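Local coordinates for protein pyridoxine 4-oxidase (Mesorhizobium loti, PDB 4HA6) that catalyses the FAD-dependent oxidation of pyridoxine to pyridoxal with molecular oxygen as electron acceptor, as a member of the GMC oxidoreductase family, at residues D394-R397 with F398-L402; M433-F436 with I437-V441. All blocks are in the same frame, centred on the assembly; numbering follows the deposited sequence. Where two conformers were deposited one is given.

Contact 1. Residues D394-R397 with F398-L402; sequences DRER and FRRAL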
loop_
_atom_site.group_PDB
_atom_site.type_symbol
_atom_site.label_atom_id
_atom_site.label_comp_id
_atom_site.label_asym_id
_atom_site.label_seq_id
_atom_site.Cartn_x
_atom_site.Cartn_y
_atom_site.Cartn_z
ATOM N N ASP A 394 6.429 -1.451 -19.116
ATOM C CA ASP A 394 6.819 -0.734 -17.888
ATOM C C ASP A 394 7.965 0.243 -18.160
ATOM O O ASP A 394 7.993 1.347 -17.625
ATOM C CB ASP A 394 7.253 -1.716 -16.788
ATOM C CG ASP A 394 6.085 -2.449 -16.151
ATOM O OD1 ASP A 394 4.930 -2.231 -16.583
ATOM O OD2 ASP A 394 6.321 -3.262 -15.225
ATOM N N ARG A 395 8.926 -0.181 -18.981
ATOM C CA ARG A 395 10.078 0.659 -19.280
ATOM C C ARG A 395 9.683 1.831 -20.177
ATOM O O ARG A 395 10.131 2.963 -19.967
ATOM C CB ARG A 395 11.208 -0.173 -19.910
ATOM C CG ARG A 395 11.872 -1.151 -18.925
ATOM C CD ARG A 395 12.918 -2.059 -19.596
ATOM N NE ARG A 395 13.906 -1.303 -20.366
ATOM C CZ ARG A 395 15.197 -1.612 -20.446
ATOM N NH1 ARG A 395 15.677 -2.662 -19.791
ATOM N NH2 ARG A 395 16.009 -0.866 -21.178
ATOM N N GLU A 396 8.833 1.556 -21.166
ATOM C CA GLU A 396 8.389 2.581 -22.118
ATOM C C GLU A 396 7.549 3.651 -21.418
ATOM O O GLU A 396 7.803 4.859 -21.585
ATOM C CB GLU A 396 7.614 1.933 -23.282
ATOM C CG GLU A 396 7.202 2.887 -24.435
ATOM C CD GLU A 396 5.938 3.703 -24.128
ATOM O OE1 GLU A 396 5.128 3.255 -23.283
ATOM O OE2 GLU A 396 5.748 4.790 -24.738
ATOM N N ARG A 397 6.570 3.205 -20.626
ATOM C CA ARG A 397 5.729 4.095 -19.825
ATOM C C ARG A 397 6.528 4.988 -18.848
ATOM O O ARG A 397 6.161 6.149 -18.633
ATOM C CB ARG A 397 4.686 3.284 -19.044
ATOM C CG ARG A 397 3.553 2.737 -19.884
ATOM C CD ARG A 397 2.563 3.855 -20.196
ATOM N NE ARG A 397 1.481 3.432 -21.083
ATOM C CZ ARG A 397 1.389 3.781 -22.365
ATOM N NH1 ARG A 397 2.321 4.561 -22.923
ATOM N NH2 ARG A 397 0.363 3.354 -23.088
ATOM N N PHE A 398 7.594 4.452 -18.248
ATOM C CA PHE A 398 8.433 5.244 -17.335
ATOM C C PHE A 398 9.194 6.353 -18.070
ATOM O O PHE A 398 9.503 7.387 -17.475
ATOM C CB PHE A 398 9.436 4.357 -16.595
ATOM C CG PHE A 398 9.241 4.329 -15.096
ATOM C CD1 PHE A 398 9.514 5.452 -14.323
ATOM C CD2 PHE A 398 8.804 3.174 -14.465
ATOM C CE1 PHE A 398 9.331 5.420 -12.920
ATOM C CE2 PHE A 398 8.618 3.131 -13.077
ATOM C CZ PHE A 398 8.885 4.257 -12.306
ATOM N N ARG A 399 9.524 6.126 -19.345
ATOM C CA ARG A 399 10.048 7.199 -20.195
ATOM C C ARG A 399 8.985 8.286 -20.333
ATOM O O ARG A 399 9.286 9.481 -20.231
ATOM C CB ARG A 399 10.424 6.689 -21.592
ATOM C CG ARG A 399 11.655 5.800 -21.632
ATOM C CD ARG A 399 11.997 5.400 -23.064
ATOM N NE ARG A 399 12.674 4.104 -23.054
ATOM C CZ ARG A 399 12.498 3.156 -23.968
ATOM N NH1 ARG A 399 11.673 3.349 -25.001
ATOM N NH2 ARG A 399 13.166 2.019 -23.858
ATOM N N ARG A 400 7.747 7.871 -20.576
ATOM C CA ARG A 400 6.653 8.833 -20.691
ATOM C C ARG A 400 6.507 9.609 -19.381
ATOM O O ARG A 400 6.280 10.832 -19.391
ATOM C CB ARG A 400 5.339 8.146 -21.077
ATOM C CG ARG A 400 5.380 7.323 -22.385
ATOM C CD ARG A 400 5.523 8.187 -23.649
ATOM N NE ARG A 400 6.905 8.610 -23.901
ATOM C CZ ARG A 400 7.849 7.842 -24.454
ATOM N NH1 ARG A 400 7.581 6.592 -24.826
ATOM N NH2 ARG A 400 9.075 8.324 -24.632
ATOM N N ALA A 401 6.685 8.919 -18.251
ATOM C CA ALA A 401 6.507 9.577 -16.946
ATOM C C ALA A 401 7.610 10.608 -16.721
ATOM O O ALA A 401 7.325 11.748 -16.324
ATOM C CB ALA A 401 6.483 8.560 -15.804
ATOM N N LEU A 402 8.862 10.204 -16.963
ATOM C CA LEU A 402 10.007 11.119 -16.828
ATOM C C LEU A 402 9.803 12.300 -17.757
ATOM O O LEU A 402 10.101 13.450 -17.409
ATOM C CB LEU A 402 11.302 10.434 -17.246
ATOM C CG LEU A 402 12.636 10.780 -16.558
ATOM C CD1 LEU A 402 13.806 10.493 -17.481
ATOM C CD2 LEU A 402 12.719 12.196 -15.973
#
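Glu396 and Arg400, one helical turn apart, illustrate how two flexible chains fold toward each other to pair their charges. Glu396 OE2 receives Arg400 NH1 in a salt bridge of 2.6 Å. The two ends of this bond differ: the oxygen lies in the guanidinium plane of Arg400, whereas the nitrogen approaches from above the carboxylate plane, the two planes being 51° apart. The torsions account for the meeting. Glu396 sets CG anti to its backbone N (chi1 -174°) and then bends at chi2, carrying the carboxylate along the helix, while Arg400 curls back through bends at chi2 and chi3. The aliphatic part of the arginine therefore also packs on the acid, with Arg400 CG 3.5 Å from Glu396 OE2. Arg399 CB sits 3.6 Å above the plane of the Arg400 guanidinium, near its rim, and Arg400 NH2 forms a further salt bridge with Glu403.

The other carboxylate oxygen, Glu396 OE1, is 3.1 Å from Arg397 NH1, but well out of that guanidinium plane, so charge alone draws them together. One acid thus lies between two arginines whose guanidinium planes stand almost perpendicular, a setting likely to favour its ionised form.

Phe398 turns the other way, into the fold. The edge of its ring meets Asp394 O, CD2 lying 3.7 Å from that carbonyl oxygen, the same one that accepts the backbone N-H of Phe398. Arg399 runs extended from CG to NE beside Arg395 O and ends on Asp434. Backbone bonds from Arg400 N to Glu396 O and from Ala401 N to Arg397 O continue the turn. The pairing is an i to i+4 salt bridge, with Arg397 completing a salt-bridge network, on the outer face of helix 392-409, whose other face buries Phe398, Ala401 and Leu402.

Contact 2. Residues M433-F436 with I437-V441; sequences MDDF and IARSV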
loop_
_atom_site.group_PDB
_atom_site.type_symbol
_atom_site.label_atom_id
_atom_site.label_comp_id
_atom_site.label_asym_id
_atom_site.label_seq_id
_atom_site.Cartn_x
_atom_site.Cartn_y
_atom_site.Cartn_z
ATOM N N MET A 433 18.087 7.349 -20.981
ATOM C CA MET A 433 16.943 7.595 -20.115
ATOM C C MET A 433 16.635 6.356 -19.288
ATOM O O MET A 433 16.334 6.450 -18.090
ATOM C CB MET A 433 15.726 7.940 -20.947
ATOM C CG MET A 433 15.824 9.250 -21.670
ATOM S SD MET A 433 14.464 10.296 -21.168
ATOM C CE MET A 433 13.142 9.088 -21.195
ATOM N N ASP A 434 16.689 5.196 -19.933
ATOM C CA ASP A 434 16.413 3.939 -19.247
ATOM C C ASP A 434 17.405 3.751 -18.102
ATOM O O ASP A 434 17.038 3.262 -17.030
ATOM C CB ASP A 434 16.517 2.760 -20.223
ATOM C CG ASP A 434 15.259 2.576 -21.080
ATOM O OD1 ASP A 434 14.320 3.404 -20.984
ATOM O OD2 ASP A 434 15.223 1.601 -21.868
ATOM N N ASP A 435 18.658 4.150 -18.325
ATOM C CA ASP A 435 19.710 3.943 -17.324
ATOM C C ASP A 435 19.494 4.852 -16.122
ATOM O O ASP A 435 19.597 4.420 -14.970
ATOM C CB ASP A 435 21.111 4.182 -17.909
ATOM C CG ASP A 435 22.215 3.919 -16.886
ATOM O OD1 ASP A 435 22.358 2.756 -16.442
ATOM O OD2 ASP A 435 22.928 4.871 -16.504
ATOM N N PHE A 436 19.195 6.117 -16.389
ATOM C CA PHE A 436 18.859 7.025 -15.309
ATOM C C PHE A 436 17.646 6.528 -14.521
ATOM O O PHE A 436 17.652 6.527 -13.281
ATOM C CB PHE A 436 18.581 8.421 -15.836
ATOM C CG PHE A 436 18.071 9.347 -14.781
ATOM C CD1 PHE A 436 16.712 9.611 -14.674
ATOM C CD2 PHE A 436 18.947 9.933 -13.874
ATOM C CE1 PHE A 436 16.227 10.460 -13.677
ATOM C CE2 PHE A 436 18.477 10.789 -12.882
ATOM C CZ PHE A 436 17.110 11.049 -12.782
ATOM N N ILE A 437 16.596 6.119 -15.231
ATOM C CA ILE A 437 15.385 5.635 -14.557
ATOM C C ILE A 437 15.700 4.418 -13.672
ATOM O O ILE A 437 15.301 4.372 -12.505
ATOM C CB ILE A 437 14.268 5.332 -15.577
ATOM C CG1 ILE A 437 13.782 6.639 -16.224
ATOM C CG2 ILE A 437 13.100 4.601 -14.922
ATOM C CD1 ILE A 437 12.912 6.418 -17.480
ATOM N N ALA A 438 16.452 3.460 -14.220
ATOM C CA ALA A 438 16.831 2.237 -13.502
ATOM C C ALA A 438 17.653 2.545 -12.236
ATOM O O ALA A 438 17.553 1.843 -11.220
ATOM C CB ALA A 438 17.618 1.305 -14.438
ATOM N N ARG A 439 18.467 3.594 -12.312
ATOM C CA ARG A 439 19.303 4.001 -11.193
ATOM C C ARG A 439 18.508 4.785 -10.154
ATOM O O ARG A 439 18.860 4.782 -8.958
ATOM C CB ARG A 439 20.487 4.843 -11.699
ATOM C CG ARG A 439 21.696 4.024 -12.194
ATOM C CD ARG A 439 22.552 4.792 -13.225
ATOM N NE ARG A 439 22.824 6.179 -12.843
ATOM C CZ ARG A 439 22.762 7.226 -13.673
ATOM N NH1 ARG A 439 22.435 7.074 -14.955
ATOM N NH2 ARG A 439 23.024 8.446 -13.222
ATOM N N SER A 440 17.431 5.437 -10.595
ATOM C CA SER A 440 16.694 6.380 -9.741
ATOM C C SER A 440 15.438 5.819 -9.055
ATOM O O SER A 440 15.013 6.331 -7.999
ATOM C CB SER A 440 16.312 7.625 -10.552
ATOM O OG SER A 440 15.307 7.314 -11.497
ATOM N N VAL A 441 14.813 4.799 -9.646
ATOM C CA VAL A 441 13.546 4.314 -9.087
ATOM C C VAL A 441 13.695 3.748 -7.664
ATOM O O VAL A 441 14.673 3.052 -7.347
ATOM C CB VAL A 441 12.838 3.275 -10.007
ATOM C CG1 VAL A 441 12.283 3.948 -11.280
ATOM C CG2 VAL A 441 13.770 2.116 -10.365
#
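Phe436 O is approached by three donor groups at the end of its helix. Ser440 N reaches it at 2.9 Å in a bond weakened by its angle, and Arg439 N adds another weak one. Ser440 OG lies 3.0 Å from Phe436 O as well, but Ile437 O is almost as near, and the single hydroxyl proton cannot be assigned to either. With chi1 at 71°, the hydroxyl is held between its own N and carbonyl carbon, which folds it back over the preceding turn. Ile437 O in turn accepts Ser440 N, three residues on, and Val441 N, four residues on, as the helix ends.

On the outer side, Asp435 OD2 and Arg439 NH1 form a salt bridge of 2.7 Å. The nitrogen comes from above the carboxylate plane, and the oxygen is also tilted from the guanidinium plane, the bond being bent to 140°. Asp435 reaches along the helix with CG anti to its backbone N (chi1 -178°); Arg439 folds back through a bend at chi3, laying CD 3.3 Å from Asp435 OD2 and NH1 3.6 Å from Phe436 CA. With an alanine at Arg439, Asp435 would probably lose its salt-bridge partner, and the contact of NH1 with Phe436 CA would go.

Inward, Ser440 CB sits over one face of the Phe436 ring, 4.1 Å above its plane and displaced toward the rim. Ile437 CG1 lies against Met433 O at 3.2 Å, a carbonyl already bonded to Ile437 N. Phe436, Ile437 and Ser440 all rest on Phe360 of strand 355-362, while Met433 and Ile437 pack on helix 392-409; beyond Ser440 the chain passes directly into strand 441-443, which pairs antiparallel with strand 293-302.

Contacts 1 and 2 each lie along one helix, contact 2 running to its end, and the two helices cross and pack against each other with contact centres about 10 Å apart. Asp434 joins them electrostatically: its OD1 takes Arg399 NE at 2.7 Å, and in the conformer given its OD2 also pairs with Arg395 NH2. The helices also pack through Phe398, with Phe398 CZ 3.6 Å from Val441 CG1. The bound pyridoxamine is about 12 Å from the side chain of Phe398 and about 13 Å from that of Ser440, so neither contact lines the pocket. Soon after Val441, however, the chain reaches His444, His445 and His446, which do.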